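Apical membrane antigen AMA1 (Toxoplasma gondii ME49, PDB 4YIV) takes part in host cell invasion as a component of the moving junction formed between parasite and host membranes. Local coordinates at residues V39-Q43 and R53-G57; D44-D48 and T153-Y157; F80-V84 and H169-V173; A129-G134 and P221-I225; V173-E179 and W195-P200. One frame throughout, in Å; residues are numbered along the deposited sequence.

Interaction 1: V39-Q43 and R53-G57; sequences VDLGQ and REPAG
Gln-43 runs beside Glu-54, and the two side chains point the same way. Gln-43 CB starts 3.4 Å from Glu-54 OE1. CG and CD then pass the methyl of Ala-56, with Gln-43 CD 3.4 Å from Ala-56 CB. At the tip the amide is held at both ends. Gln-43 NE2 donates to Glu-54 OE1 at 2.8 Å, and that oxygen lies close to the amide plane. The donor stands above the carboxylate plane (44° out of it), and the amide and carboxylate planes are 52° apart. Gln-43 OE1 accepts from a water that also donates to Ala-56 O. Glu-54 has further partners, Lys-45 at OE1 and Tyr-216 at OE2.

The backbones of the same two residues form an antiparallel hydrogen-bonded pair. Gln-43 N reaches Glu-54 O at 3.0 Å, and Glu-54 N reaches Gln-43 O at 2.7 Å. Gly-42 faces Glu-54 as well, which makes a classic beta bulge.

Asp-40 grips the next turn of chain. Its CG is anti to the backbone N (chi1 175°), which brings the carboxylate up to two N-H groups. Ala-56 N meets Asp-40 OD1 at 2.9 Å and Gly-57 N meets Asp-40 OD2 at 2.8 Å, both on the syn side. Ser-35 also bonds OD1. Leu-41 CB sits over the centre of the Arg-53 guanidinium, whose nitrogens bond the carbonyls of Asp-279 and Pro-291.

The contact thus fastens the loop after helix 18-25 to the chain leaving strand 50-54, at the open end of the hairpin formed with strand 43-47.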
# COMPACT_ATOMS: atom_id res chain seq x y z
N VAL A 39 -3.49 6.83 5.27
CA VAL A 39 -4.45 6.38 6.26
C VAL A 39 -5.71 5.86 5.55
O VAL A 39 -6.31 6.59 4.77
CB VAL A 39 -4.85 7.52 7.21
CG1 VAL A 39 -5.98 7.06 8.14
CG2 VAL A 39 -3.60 7.97 7.98
N ASP A 40 -6.06 4.61 5.84
CA ASP A 40 -7.18 3.92 5.21
C ASP A 40 -8.29 3.81 6.24
O ASP A 40 -8.16 3.03 7.19
CB ASP A 40 -6.79 2.52 4.71
CG ASP A 40 -7.97 1.72 4.14
OD1 ASP A 40 -9.15 2.20 4.16
OD2 ASP A 40 -7.72 0.56 3.72
N LEU A 41 -9.34 4.59 6.05
CA LEU A 41 -10.55 4.54 6.91
C LEU A 41 -11.80 4.72 6.05
O LEU A 41 -12.59 5.65 6.25
CB LEU A 41 -10.46 5.62 7.99
CG LEU A 41 -9.33 5.38 8.99
CD1 LEU A 41 -9.21 6.62 9.89
CD2 LEU A 41 -9.57 4.15 9.84
N GLY A 42 -11.94 3.87 5.04
CA GLY A 42 -12.93 4.08 3.99
C GLY A 42 -14.35 3.67 4.37
O GLY A 42 -15.30 4.05 3.68
N GLN A 43 -14.50 2.93 5.45
CA GLN A 43 -15.82 2.43 5.89
C GLN A 43 -16.13 2.74 7.35
O GLN A 43 -15.30 3.28 8.09
CB GLN A 43 -15.91 0.89 5.67
CG GLN A 43 -16.28 0.54 4.22
CD GLN A 43 -15.98 -0.89 3.76
OE1 GLN A 43 -16.07 -1.17 2.56
NE2 GLN A 43 -15.63 -1.79 4.67
N ARG A 53 -14.76 4.00 12.52
CA ARG A 53 -14.17 4.05 11.22
C ARG A 53 -13.33 2.76 10.98
O ARG A 53 -12.57 2.29 11.85
CB ARG A 53 -13.29 5.29 11.07
CG ARG A 53 -13.99 6.63 11.37
CD ARG A 53 -13.16 7.81 10.84
NE ARG A 53 -13.25 7.86 9.39
CZ ARG A 53 -12.50 8.65 8.63
NH1 ARG A 53 -11.64 9.47 9.19
NH2 ARG A 53 -12.64 8.63 7.33
N GLU A 54 -13.46 2.22 9.77
CA GLU A 54 -12.95 0.88 9.43
C GLU A 54 -12.09 0.96 8.18
O GLU A 54 -12.53 1.49 7.15
CB GLU A 54 -14.12 -0.09 9.21
CG GLU A 54 -13.69 -1.54 8.95
CD GLU A 54 -14.80 -2.40 8.37
OE1 GLU A 54 -15.57 -1.92 7.51
OE2 GLU A 54 -14.91 -3.57 8.78
N PRO A 55 -10.86 0.43 8.25
CA PRO A 55 -10.13 0.35 6.99
C PRO A 55 -10.83 -0.55 5.96
O PRO A 55 -11.43 -1.54 6.36
CB PRO A 55 -8.78 -0.25 7.41
CG PRO A 55 -8.64 0.13 8.88
CD PRO A 55 -10.04 -0.02 9.39
N ALA A 56 -10.72 -0.19 4.69
CA ALA A 56 -11.57 -0.77 3.65
C ALA A 56 -10.90 -1.07 2.33
O ALA A 56 -11.53 -1.62 1.41
CB ALA A 56 -12.74 0.20 3.39
N GLY A 57 -9.67 -0.62 2.18
CA GLY A 57 -8.99 -0.66 0.89
C GLY A 57 -8.76 -2.10 0.45
O GLY A 57 -8.57 -2.98 1.29
O HOH W 1 -14.75 5.90 7.52
O HOH W 2 -14.12 -2.38 0.86

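Interaction 2: D44-D48 and T153-Y157; sequences DKEVD and TKYRY. With CO (cobalt (II) ion), chain G.
Glu-46 O accepts a hydrogen bond from a water at 2.6 Å. The same water accepts from Lys-154 N at 2.9 Å, so it links the edge of strand 43-47 to the loop 153-157. Thr-153 CB packs near the same carbonyl oxygen.

Val-47 supplies the apolar part. Val-47 CG2 lies 3.7 Å from Tyr-155 CB and 3.9 Å from Thr-153 OG1, and the valine meets each of these side chains at about a right angle. Lys-45 CB completes this patch, 3.8 Å from Tyr-155 CD2.

The loop is shaped by an ST turn. Thr-153 OG1 sits between its backbone N and carbonyl carbon (chi1 73°) and accepts from Tyr-155 N at 3.2 Å, with a nearly straight N-H (160°). Ala-145 O is a second partner of this hydroxyl. The turn lies before strand 159-162, and the hairpin strand 43-47 rests against it.

The Lys-45 chain bends at chi2 (-72°) and follows the Lys-154 carbonyl, with its CG, CD and NZ all near that oxygen. Lys-45 NZ stops 4.5 Å from Arg-156 NH1. Glu-54 OE1 forms a salt bridge with Lys-45 NZ and probably eases the closeness of the two charges. The Arg-156 guanidinium donates from NE to Phe-141 O, bonds Tyr-216 OH at NH1 and makes a cation-pi contact with the Phe-141 ring.

Asp-44 points the other way, away from the loop 153-157. Asp-44 OD1 binds a cobalt ion at 2.3 Å, and its OD2 makes a longer second bond. A water and His-292 are further ligands of the metal.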
# COMPACT_ATOMS: atom_id res chain seq x y z
N ASP A 44 -17.33 2.37 7.77
CA ASP A 44 -17.75 2.56 9.15
C ASP A 44 -18.60 1.38 9.54
O ASP A 44 -19.46 0.96 8.76
CB ASP A 44 -18.56 3.85 9.32
CG ASP A 44 -17.83 5.07 8.79
OD1 ASP A 44 -17.94 5.32 7.57
OD2 ASP A 44 -17.15 5.73 9.61
N LYS A 45 -18.38 0.84 10.73
CA LYS A 45 -19.14 -0.32 11.18
C LYS A 45 -19.45 -0.15 12.64
O LYS A 45 -18.69 0.47 13.37
CB LYS A 45 -18.37 -1.61 10.95
CG LYS A 45 -18.03 -1.90 9.50
CD LYS A 45 -19.27 -2.29 8.74
CE LYS A 45 -19.04 -2.43 7.26
NZ LYS A 45 -17.90 -3.27 6.94
N GLU A 46 -20.59 -0.70 13.05
CA GLU A 46 -21.07 -0.59 14.42
C GLU A 46 -20.62 -1.70 15.36
O GLU A 46 -20.75 -2.89 15.06
CB GLU A 46 -22.61 -0.55 14.36
CG GLU A 46 -23.24 -0.16 15.66
CD GLU A 46 -24.75 -0.24 15.59
OE1 GLU A 46 -25.32 0.25 14.57
OE2 GLU A 46 -25.35 -0.81 16.52
N VAL A 47 -20.06 -1.30 16.50
CA VAL A 47 -19.77 -2.18 17.62
C VAL A 47 -20.30 -1.55 18.90
O VAL A 47 -19.95 -0.41 19.19
CB VAL A 47 -18.26 -2.41 17.77
CG1 VAL A 47 -17.96 -3.43 18.86
CG2 VAL A 47 -17.66 -2.84 16.43
N ASP A 48 -21.08 -2.29 19.70
CA ASP A 48 -21.59 -1.73 20.98
C ASP A 48 -22.34 -0.42 20.75
O ASP A 48 -22.23 0.52 21.54
CB ASP A 48 -20.46 -1.45 21.95
CG ASP A 48 -19.62 -2.68 22.27
OD1 ASP A 48 -20.20 -3.74 22.55
OD2 ASP A 48 -18.37 -2.56 22.28
N THR A 153 -19.84 -8.91 15.20
CA THR A 153 -20.18 -7.68 14.49
C THR A 153 -19.75 -7.79 13.04
O THR A 153 -19.24 -8.84 12.61
CB THR A 153 -19.51 -6.44 15.17
OG1 THR A 153 -18.09 -6.44 14.90
CG2 THR A 153 -19.72 -6.45 16.69
N LYS A 154 -19.96 -6.71 12.28
CA LYS A 154 -19.45 -6.61 10.93
C LYS A 154 -18.15 -5.78 10.82
O LYS A 154 -17.72 -5.46 9.71
CB LYS A 154 -20.51 -6.02 10.02
CG LYS A 154 -21.78 -6.90 9.93
CD LYS A 154 -22.53 -6.69 8.62
CE LYS A 154 -23.87 -7.41 8.61
NZ LYS A 154 -24.58 -7.23 7.30
N TYR A 155 -17.54 -5.45 11.96
CA TYR A 155 -16.29 -4.68 11.97
C TYR A 155 -15.15 -5.67 11.76
O TYR A 155 -15.05 -6.65 12.51
CB TYR A 155 -16.07 -3.94 13.30
CG TYR A 155 -14.93 -2.93 13.19
CD1 TYR A 155 -13.59 -3.35 13.23
CD2 TYR A 155 -15.18 -1.59 12.95
CE1 TYR A 155 -12.55 -2.44 13.10
CE2 TYR A 155 -14.16 -0.68 12.81
CZ TYR A 155 -12.83 -1.13 12.87
OH TYR A 155 -11.77 -0.27 12.71
N ARG A 156 -14.30 -5.42 10.78
CA ARG A 156 -13.15 -6.28 10.54
C ARG A 156 -11.83 -5.50 10.73
O ARG A 156 -11.65 -4.40 10.18
CB ARG A 156 -13.22 -6.88 9.13
CG ARG A 156 -14.39 -7.76 8.92
CD ARG A 156 -14.45 -8.16 7.47
NE ARG A 156 -15.46 -9.18 7.22
CZ ARG A 156 -16.75 -8.95 7.00
NH1 ARG A 156 -17.24 -7.70 6.98
NH2 ARG A 156 -17.55 -9.98 6.78
N TYR A 157 -10.93 -6.06 11.53
CA TYR A 157 -9.65 -5.43 11.80
C TYR A 157 -8.71 -5.52 10.61
O TYR A 157 -8.76 -6.52 9.86
CB TYR A 157 -8.96 -6.10 12.99
CG TYR A 157 -9.78 -6.13 14.24
CD1 TYR A 157 -10.00 -4.97 15.00
CD2 TYR A 157 -10.32 -7.32 14.67
CE1 TYR A 157 -10.76 -5.03 16.16
CE2 TYR A 157 -11.06 -7.39 15.82
CZ TYR A 157 -11.28 -6.26 16.56
OH TYR A 157 -12.04 -6.37 17.72
CO CO G . -16.69 7.23 7.36
O HOH W 3 -21.36 -4.32 13.00
O HOH W 1 -14.75 5.90 7.52

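Interaction 3: F80-V84 and H169-V173; sequences FLEDV and HILYV
Leu-81 and His-169 make the CH-pi contact of this pair of segments. Leu-81 CD2 stands 4.0 Å from the centroid of the His-169 ring, 15° off its normal, so the methyl lies over the face. The other branch, Leu-81 CD1, reaches His-169 NE2 at 3.9 Å. The turn of the imidazole is fixed by a hydrogen bond of ND1 with Asn-102 OD1. Leu-81 CD2 also sits over a face of the Phe-80 ring, offset toward its rim.

The remaining contacts are between apolar side chains. With chi1 at 79°, the Phe-80 ring swings toward Leu-171, bringing Phe-80 CE2 to 4.0 Å from Leu-171 CD1. The second methyl of Leu-171, CD2, meets Leu-81 CD2 at 4.2 Å. Further along, Val-84 CG1 serves two partners. Val-84 CG1 lies 3.9 Å from Val-173 CG2 and 4.0 Å from Tyr-172 CD2, where the valine crosses the tyrosine at about a right angle.

Val-160 and Leu-210 add to the apolar layer. A loop before helix 87-93 here covers the end of strand 167-170 in a five-stranded antiparallel sheet, consistent with the PAN-type domain of the AMA1 family.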
# COMPACT_ATOMS: atom_id res chain seq x y z
N PHE A 80 4.61 -1.56 16.84
CA PHE A 80 3.16 -1.63 16.74
C PHE A 80 2.68 -3.05 16.63
O PHE A 80 1.50 -3.31 16.78
CB PHE A 80 2.67 -0.78 15.56
CG PHE A 80 2.81 -1.42 14.19
CD1 PHE A 80 4.04 -1.76 13.64
CD2 PHE A 80 1.68 -1.57 13.40
CE1 PHE A 80 4.12 -2.30 12.37
CE2 PHE A 80 1.75 -2.10 12.14
CZ PHE A 80 2.98 -2.46 11.61
N LEU A 81 3.60 -3.97 16.37
CA LEU A 81 3.24 -5.38 16.31
C LEU A 81 3.20 -6.05 17.70
O LEU A 81 2.74 -7.19 17.84
CB LEU A 81 4.18 -6.11 15.35
CG LEU A 81 4.07 -5.68 13.88
CD1 LEU A 81 4.99 -6.54 13.00
CD2 LEU A 81 2.60 -5.69 13.35
N GLU A 82 3.65 -5.36 18.74
CA GLU A 82 3.46 -5.86 20.10
C GLU A 82 1.97 -5.90 20.44
O GLU A 82 1.18 -5.10 19.91
CB GLU A 82 4.21 -4.96 21.12
CG GLU A 82 5.71 -4.92 20.94
CD GLU A 82 6.45 -5.98 21.73
OE1 GLU A 82 7.48 -6.48 21.22
OE2 GLU A 82 6.04 -6.30 22.87
N ASP A 83 1.58 -6.83 21.31
CA ASP A 83 0.23 -6.89 21.86
C ASP A 83 -0.29 -5.56 22.42
O ASP A 83 0.48 -4.80 23.04
CB ASP A 83 0.18 -7.91 23.01
CG ASP A 83 -0.00 -9.35 22.55
OD1 ASP A 83 -0.15 -9.60 21.34
OD2 ASP A 83 -0.01 -10.25 23.41
N VAL A 84 -1.58 -5.28 22.22
CA VAL A 84 -2.24 -4.25 23.03
C VAL A 84 -2.04 -4.61 24.51
O VAL A 84 -2.03 -5.78 24.89
CB VAL A 84 -3.75 -4.12 22.72
CG1 VAL A 84 -3.92 -3.66 21.25
CG2 VAL A 84 -4.49 -5.41 22.96
N HIS A 169 -0.60 -10.93 11.49
CA HIS A 169 -1.07 -10.08 12.59
C HIS A 169 -2.40 -9.47 12.30
O HIS A 169 -2.56 -8.82 11.28
CB HIS A 169 -0.09 -8.92 12.84
CG HIS A 169 1.26 -9.36 13.30
ND1 HIS A 169 1.57 -9.49 14.64
CD2 HIS A 169 2.37 -9.70 12.62
CE1 HIS A 169 2.82 -9.91 14.75
NE2 HIS A 169 3.32 -10.04 13.54
N ILE A 170 -3.31 -9.61 13.26
CA ILE A 170 -4.59 -8.92 13.27
C ILE A 170 -4.43 -7.75 14.22
O ILE A 170 -4.07 -7.96 15.37
CB ILE A 170 -5.74 -9.82 13.76
CG1 ILE A 170 -5.89 -11.06 12.88
CG2 ILE A 170 -7.05 -9.02 13.79
CD1 ILE A 170 -6.05 -10.78 11.45
N LEU A 171 -4.68 -6.54 13.74
CA LEU A 171 -4.49 -5.35 14.57
C LEU A 171 -5.79 -4.89 15.22
O LEU A 171 -6.67 -4.36 14.56
CB LEU A 171 -3.92 -4.21 13.74
CG LEU A 171 -2.60 -4.47 13.02
CD1 LEU A 171 -2.10 -3.18 12.42
CD2 LEU A 171 -1.53 -5.11 13.94
N TYR A 172 -5.89 -5.10 16.51
CA TYR A 172 -7.00 -4.59 17.30
C TYR A 172 -7.09 -3.06 17.24
O TYR A 172 -8.19 -2.51 17.27
CB TYR A 172 -6.84 -5.06 18.72
CG TYR A 172 -7.97 -4.63 19.63
CD1 TYR A 172 -9.20 -5.29 19.62
CD2 TYR A 172 -7.82 -3.55 20.49
CE1 TYR A 172 -10.22 -4.90 20.43
CE2 TYR A 172 -8.85 -3.15 21.32
CZ TYR A 172 -10.05 -3.84 21.29
OH TYR A 172 -11.09 -3.45 22.10
N VAL A 173 -5.95 -2.38 17.15
CA VAL A 173 -5.93 -0.93 16.95
C VAL A 173 -5.90 -0.67 15.45
O VAL A 173 -4.93 -0.99 14.79
CB VAL A 173 -4.72 -0.27 17.63
CG1 VAL A 173 -4.69 1.23 17.38
CG2 VAL A 173 -4.76 -0.51 19.11

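Interaction 4: A129-G134 and P221-I225; sequences ASTDLG and PDAFI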
# COMPACT_ATOMS: atom_id res chain seq x y z
N ALA A 129 -7.57 -18.95 -0.48
CA ALA A 129 -6.60 -18.12 -1.19
C ALA A 129 -5.43 -18.95 -1.69
O ALA A 129 -5.00 -19.90 -1.03
CB ALA A 129 -6.07 -17.00 -0.30
N SER A 130 -4.90 -18.56 -2.84
CA SER A 130 -3.79 -19.26 -3.48
C SER A 130 -2.38 -18.74 -3.18
O SER A 130 -1.41 -19.28 -3.71
CB SER A 130 -4.02 -19.22 -4.98
OG SER A 130 -3.57 -17.98 -5.50
N THR A 131 -2.26 -17.67 -2.38
CA THR A 131 -0.94 -17.11 -2.02
C THR A 131 -0.88 -16.90 -0.53
O THR A 131 -1.92 -16.80 0.14
CB THR A 131 -0.60 -15.75 -2.72
OG1 THR A 131 -1.45 -14.70 -2.18
CG2 THR A 131 -0.75 -15.85 -4.22
N ASP A 132 0.33 -16.85 0.03
CA ASP A 132 0.44 -16.76 1.48
C ASP A 132 -0.10 -15.40 1.89
O ASP A 132 -0.82 -15.30 2.88
CB ASP A 132 1.89 -16.94 1.96
CG ASP A 132 2.31 -18.44 2.01
OD1 ASP A 132 1.43 -19.32 1.91
OD2 ASP A 132 3.51 -18.73 2.15
N LEU A 133 0.23 -14.35 1.13
CA LEU A 133 -0.29 -13.02 1.47
C LEU A 133 -1.82 -13.02 1.45
O LEU A 133 -2.50 -12.49 2.34
CB LEU A 133 0.26 -11.96 0.52
CG LEU A 133 -0.29 -10.53 0.77
CD1 LEU A 133 -0.09 -10.06 2.20
CD2 LEU A 133 0.38 -9.52 -0.18
N GLY A 134 -2.38 -13.65 0.42
CA GLY A 134 -3.82 -13.81 0.35
C GLY A 134 -4.44 -14.60 1.48
O GLY A 134 -5.55 -14.30 1.88
N PRO A 221 -9.63 -12.87 -2.09
CA PRO A 221 -8.17 -12.92 -1.86
C PRO A 221 -7.18 -12.98 -2.97
O PRO A 221 -6.03 -12.60 -2.75
CB PRO A 221 -8.00 -14.01 -0.81
CG PRO A 221 -9.13 -14.91 -1.09
CD PRO A 221 -10.29 -14.01 -1.43
N ASP A 222 -7.60 -13.45 -4.11
CA ASP A 222 -6.66 -13.57 -5.18
C ASP A 222 -6.74 -12.33 -6.08
O ASP A 222 -6.00 -12.19 -6.98
CB ASP A 222 -6.94 -14.83 -6.03
CG ASP A 222 -6.65 -16.13 -5.30
OD1 ASP A 222 -5.71 -16.20 -4.55
OD2 ASP A 222 -7.38 -17.09 -5.49
N ALA A 223 -7.65 -11.41 -5.80
CA ALA A 223 -7.82 -10.28 -6.71
C ALA A 223 -6.61 -9.34 -6.78
O ALA A 223 -6.29 -8.82 -7.87
CB ALA A 223 -9.06 -9.47 -6.32
N PHE A 224 -5.93 -9.14 -5.65
CA PHE A 224 -4.83 -8.16 -5.58
C PHE A 224 -3.72 -8.52 -6.53
O PHE A 224 -2.92 -7.66 -6.92
CB PHE A 224 -4.30 -8.04 -4.12
CG PHE A 224 -3.39 -9.19 -3.70
CD1 PHE A 224 -2.03 -9.12 -3.95
CD2 PHE A 224 -3.90 -10.32 -3.05
CE1 PHE A 224 -1.19 -10.17 -3.60
CE2 PHE A 224 -3.06 -11.38 -2.70
CZ PHE A 224 -1.70 -11.30 -2.99
N ILE A 225 -3.60 -9.80 -6.86
CA ILE A 225 -2.50 -10.28 -7.69
C ILE A 225 -2.48 -9.57 -9.05
O ILE A 225 -1.42 -9.23 -9.58
CB ILE A 225 -2.61 -11.84 -7.87
CG1 ILE A 225 -2.46 -12.55 -6.53
CG2 ILE A 225 -1.53 -12.36 -8.81
CD1 ILE A 225 -2.92 -14.01 -6.58
O HOH W 4 -4.15 -14.90 -2.90
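Phe-224 and Thr-131 meet in the close-packed part of this contact. The threonine OG1 lies in the plane of the ring, at its edge, 3.5 Å from Phe-224 CZ. Leu-133 CD2 comes in obliquely, 3.8 Å from Phe-224 CE1. Ile-225 CG1 covers one face of the ring. Phe-224 has its CG between the backbone N and carbonyl carbon (chi1 78°), which sends the ring toward the start of helix 132-141. Beside it, Thr-131 CG2 and Ile-225 CD1 reach each other tip to tip. Ala-129 CB packs on Pro-221 CB at 3.6 Å. Pro-221 CB also comes near Gly-134 O, and Gly-134, without a side chain, sits close against Pro-221.

Thr-131 is the N-cap of helix 132-141. Its OG1 accepts from Gly-134 N at 3.0 Å, so the oxygen that touches the ring edge also closes the helix start.

The other part of the contact is polar and bridged by water, and it includes the partly exposed Asp-222. Asp-222 OD1 is gripped three times. Ser-130 N donates to Asp-222 OD1 at 3.0 Å, on the syn lone pair. Ser-130 OG donates at 2.9 Å to the same Asp-222 OD1, from well above the carboxylate plane (58° out of it). A water donates to Asp-222 OD1 at 2.6 Å. That water also donates to Pro-221 O and accepts from Thr-131 OG1 at 2.8 Å, bridging the N-cap residue and residues 221-222. Ser-349 OG bonds the backbone O of Ser-130.

Interaction 5: V173-E179 and W195-P200; sequences VSMQLME and WYCFKP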
# COMPACT_ATOMS: atom_id res chain seq x y z
N VAL A 173 -5.95 -2.38 17.15
CA VAL A 173 -5.93 -0.93 16.95
C VAL A 173 -5.90 -0.67 15.45
O VAL A 173 -4.93 -0.99 14.79
CB VAL A 173 -4.72 -0.27 17.63
CG1 VAL A 173 -4.69 1.23 17.38
CG2 VAL A 173 -4.76 -0.51 19.11
N SER A 174 -6.98 -0.11 14.91
CA SER A 174 -7.09 0.13 13.49
C SER A 174 -6.74 1.57 13.19
O SER A 174 -6.71 1.99 12.05
CB SER A 174 -8.49 -0.18 13.00
OG SER A 174 -9.38 0.56 13.82
N MET A 175 -6.47 2.36 14.24
CA MET A 175 -5.99 3.73 14.01
C MET A 175 -4.63 3.68 13.34
O MET A 175 -3.87 2.73 13.53
CB MET A 175 -5.87 4.51 15.33
CG MET A 175 -7.19 4.64 16.05
SD MET A 175 -7.07 5.75 17.47
CE MET A 175 -6.15 4.75 18.65
N GLN A 176 -4.35 4.71 12.55
CA GLN A 176 -3.08 4.77 11.81
C GLN A 176 -2.27 6.07 12.01
O GLN A 176 -1.05 6.10 11.77
CB GLN A 176 -3.38 4.57 10.34
CG GLN A 176 -3.80 3.10 10.05
CD GLN A 176 -4.77 3.04 8.87
OE1 GLN A 176 -4.40 3.25 7.71
NE2 GLN A 176 -6.05 2.84 9.18
N LEU A 177 -2.95 7.13 12.45
CA LEU A 177 -2.31 8.43 12.66
C LEU A 177 -2.94 9.13 13.84
O LEU A 177 -4.16 9.25 13.91
CB LEU A 177 -2.45 9.30 11.43
CG LEU A 177 -1.87 10.72 11.48
CD1 LEU A 177 -0.41 10.68 11.55
CD2 LEU A 177 -2.25 11.50 10.24
N MET A 178 -2.11 9.57 14.78
CA MET A 178 -2.55 10.53 15.78
C MET A 178 -1.41 11.50 16.07
O MET A 178 -0.24 11.08 16.18
CB MET A 178 -3.01 9.83 17.04
CG MET A 178 -4.33 10.46 17.51
SD MET A 178 -4.82 10.09 19.19
CE MET A 178 -4.76 8.39 19.00
N GLU A 179 -1.75 12.79 16.14
CA GLU A 179 -0.77 13.84 16.37
C GLU A 179 -1.42 15.03 17.08
O GLU A 179 -2.63 15.20 17.00
CB GLU A 179 -0.15 14.31 15.04
CG GLU A 179 -1.12 15.07 14.14
CD GLU A 179 -0.41 15.84 12.96
OE1 GLU A 179 -1.12 16.45 12.15
OE2 GLU A 179 0.83 15.85 12.84
N TRP A 195 -2.79 8.23 25.12
CA TRP A 195 -2.18 7.79 23.87
C TRP A 195 -0.86 8.49 23.57
O TRP A 195 -0.71 9.71 23.72
CB TRP A 195 -3.14 8.01 22.71
CG TRP A 195 -4.21 6.96 22.65
CD1 TRP A 195 -5.50 7.05 23.10
CD2 TRP A 195 -4.05 5.65 22.12
NE1 TRP A 195 -6.15 5.86 22.89
CE2 TRP A 195 -5.28 4.98 22.29
CE3 TRP A 195 -2.98 4.97 21.53
CZ2 TRP A 195 -5.47 3.67 21.88
CZ3 TRP A 195 -3.17 3.65 21.13
CH2 TRP A 195 -4.41 3.02 21.30
N TYR A 196 0.06 7.68 23.10
CA TYR A 196 1.25 8.12 22.37
C TYR A 196 0.84 8.46 20.94
O TYR A 196 -0.16 7.97 20.41
CB TYR A 196 2.33 7.03 22.39
CG TYR A 196 1.77 5.67 21.97
CD1 TYR A 196 1.59 5.34 20.63
CD2 TYR A 196 1.36 4.75 22.93
CE1 TYR A 196 1.05 4.11 20.26
CE2 TYR A 196 0.82 3.51 22.58
CZ TYR A 196 0.65 3.19 21.24
OH TYR A 196 0.09 1.96 20.91
N CYS A 197 1.64 9.32 20.32
CA CYS A 197 1.44 9.70 18.95
C CYS A 197 2.01 8.60 18.06
O CYS A 197 2.88 7.83 18.48
CB CYS A 197 2.13 11.04 18.65
SG CYS A 197 1.35 12.48 19.52
N PHE A 198 1.52 8.53 16.84
CA PHE A 198 1.99 7.53 15.88
C PHE A 198 1.58 7.97 14.50
O PHE A 198 0.67 8.76 14.35
CB PHE A 198 1.43 6.14 16.21
CG PHE A 198 -0.07 6.11 16.42
CD1 PHE A 198 -0.93 5.88 15.36
CD2 PHE A 198 -0.61 6.25 17.70
CE1 PHE A 198 -2.31 5.85 15.56
CE2 PHE A 198 -1.99 6.19 17.91
CZ PHE A 198 -2.84 6.00 16.84
N LYS A 199 2.26 7.46 13.49
CA LYS A 199 1.94 7.79 12.11
C LYS A 199 2.46 6.68 11.19
O LYS A 199 3.39 5.93 11.56
CB LYS A 199 2.57 9.13 11.70
CG LYS A 199 4.09 9.08 11.63
CD LYS A 199 4.68 10.44 11.24
CE LYS A 199 6.21 10.40 11.36
NZ LYS A 199 6.80 11.78 11.29
N PRO A 200 1.87 6.58 9.99
CA PRO A 200 2.32 5.59 9.02
C PRO A 200 3.67 5.96 8.45
O PRO A 200 3.95 7.15 8.30
CB PRO A 200 1.24 5.63 7.93
CG PRO A 200 0.06 6.39 8.56
CD PRO A 200 0.72 7.36 9.49
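Trp-195 carries two methionine methyls on one face of its indole. Met-175 CE lies 3.6 Å from the centroid of the Trp-195 six-membered ring, and Met-178 CE lies 4.3 Å from that of the five-membered ring. Both sulfurs stand farther off, in Met-aromatic contacts. Val-173 CG2 comes to the indole edge, 4.2 Å from Trp-195 CH2. The Met-175 chain is extended as far as SD and then bends at chi3 (-73°), which turns its methyl onto the ring.

The Phe-198 ring is held differently. Met-178 N and CB lie over one face, with Met-178 CB 4.1 Å from the Phe-198 centroid. At the edge are Gln-176 N, in the ring plane, and Met-175 CB, 3.7 Å from Phe-198 CZ. Met-178 CE also touches Phe-198 CE2, so this methyl touches both aromatic side chains. Phe-101 adds an edge-to-face contact with Phe-198.

The backbones join beside these rings. Met-178 N donates to Phe-198 O at 2.9 Å, and Phe-198 N donates back to Met-178 O at 3.2 Å. Next to this pair the packing is tight, with Leu-177 CD1 3.4 Å from Lys-199 CB. Gln-176 NE2 donates to Ser-174 O within its own segment, while its OE1 is bonded to Lys-64 NZ and Asp-40 N.

Met-178 and Phe-198 form a single antiparallel bridge. It closes the loop between these two residues, on the chain that forms strand 198-201, and the disulfide of Cys-197 with Cys-184 cross-links that loop internally.

Overall arrangement
All five contacts lie in the PAN-like AMA1 family region. Interactions 1 and 2 share the hairpin of strands 43-47 and 50-54. Their centres are about 12 Å apart, and Glu-54 joins them through Lys-45 and Arg-156. Interactions 3 and 5 follow one another along the chain and share Val-173, also with centres about 12 Å apart. Gln-176 links interaction 5 to interaction 1 through Asp-40 N, and Ser-174 links it to interaction 2 through Tyr-155. Interaction 4 stands apart, about 28 Å from interaction 5 between centres, although its segments enclose interaction 5 in sequence. In each contact at least one side is largely loop, so loops are joined here to strands, helix starts and each other.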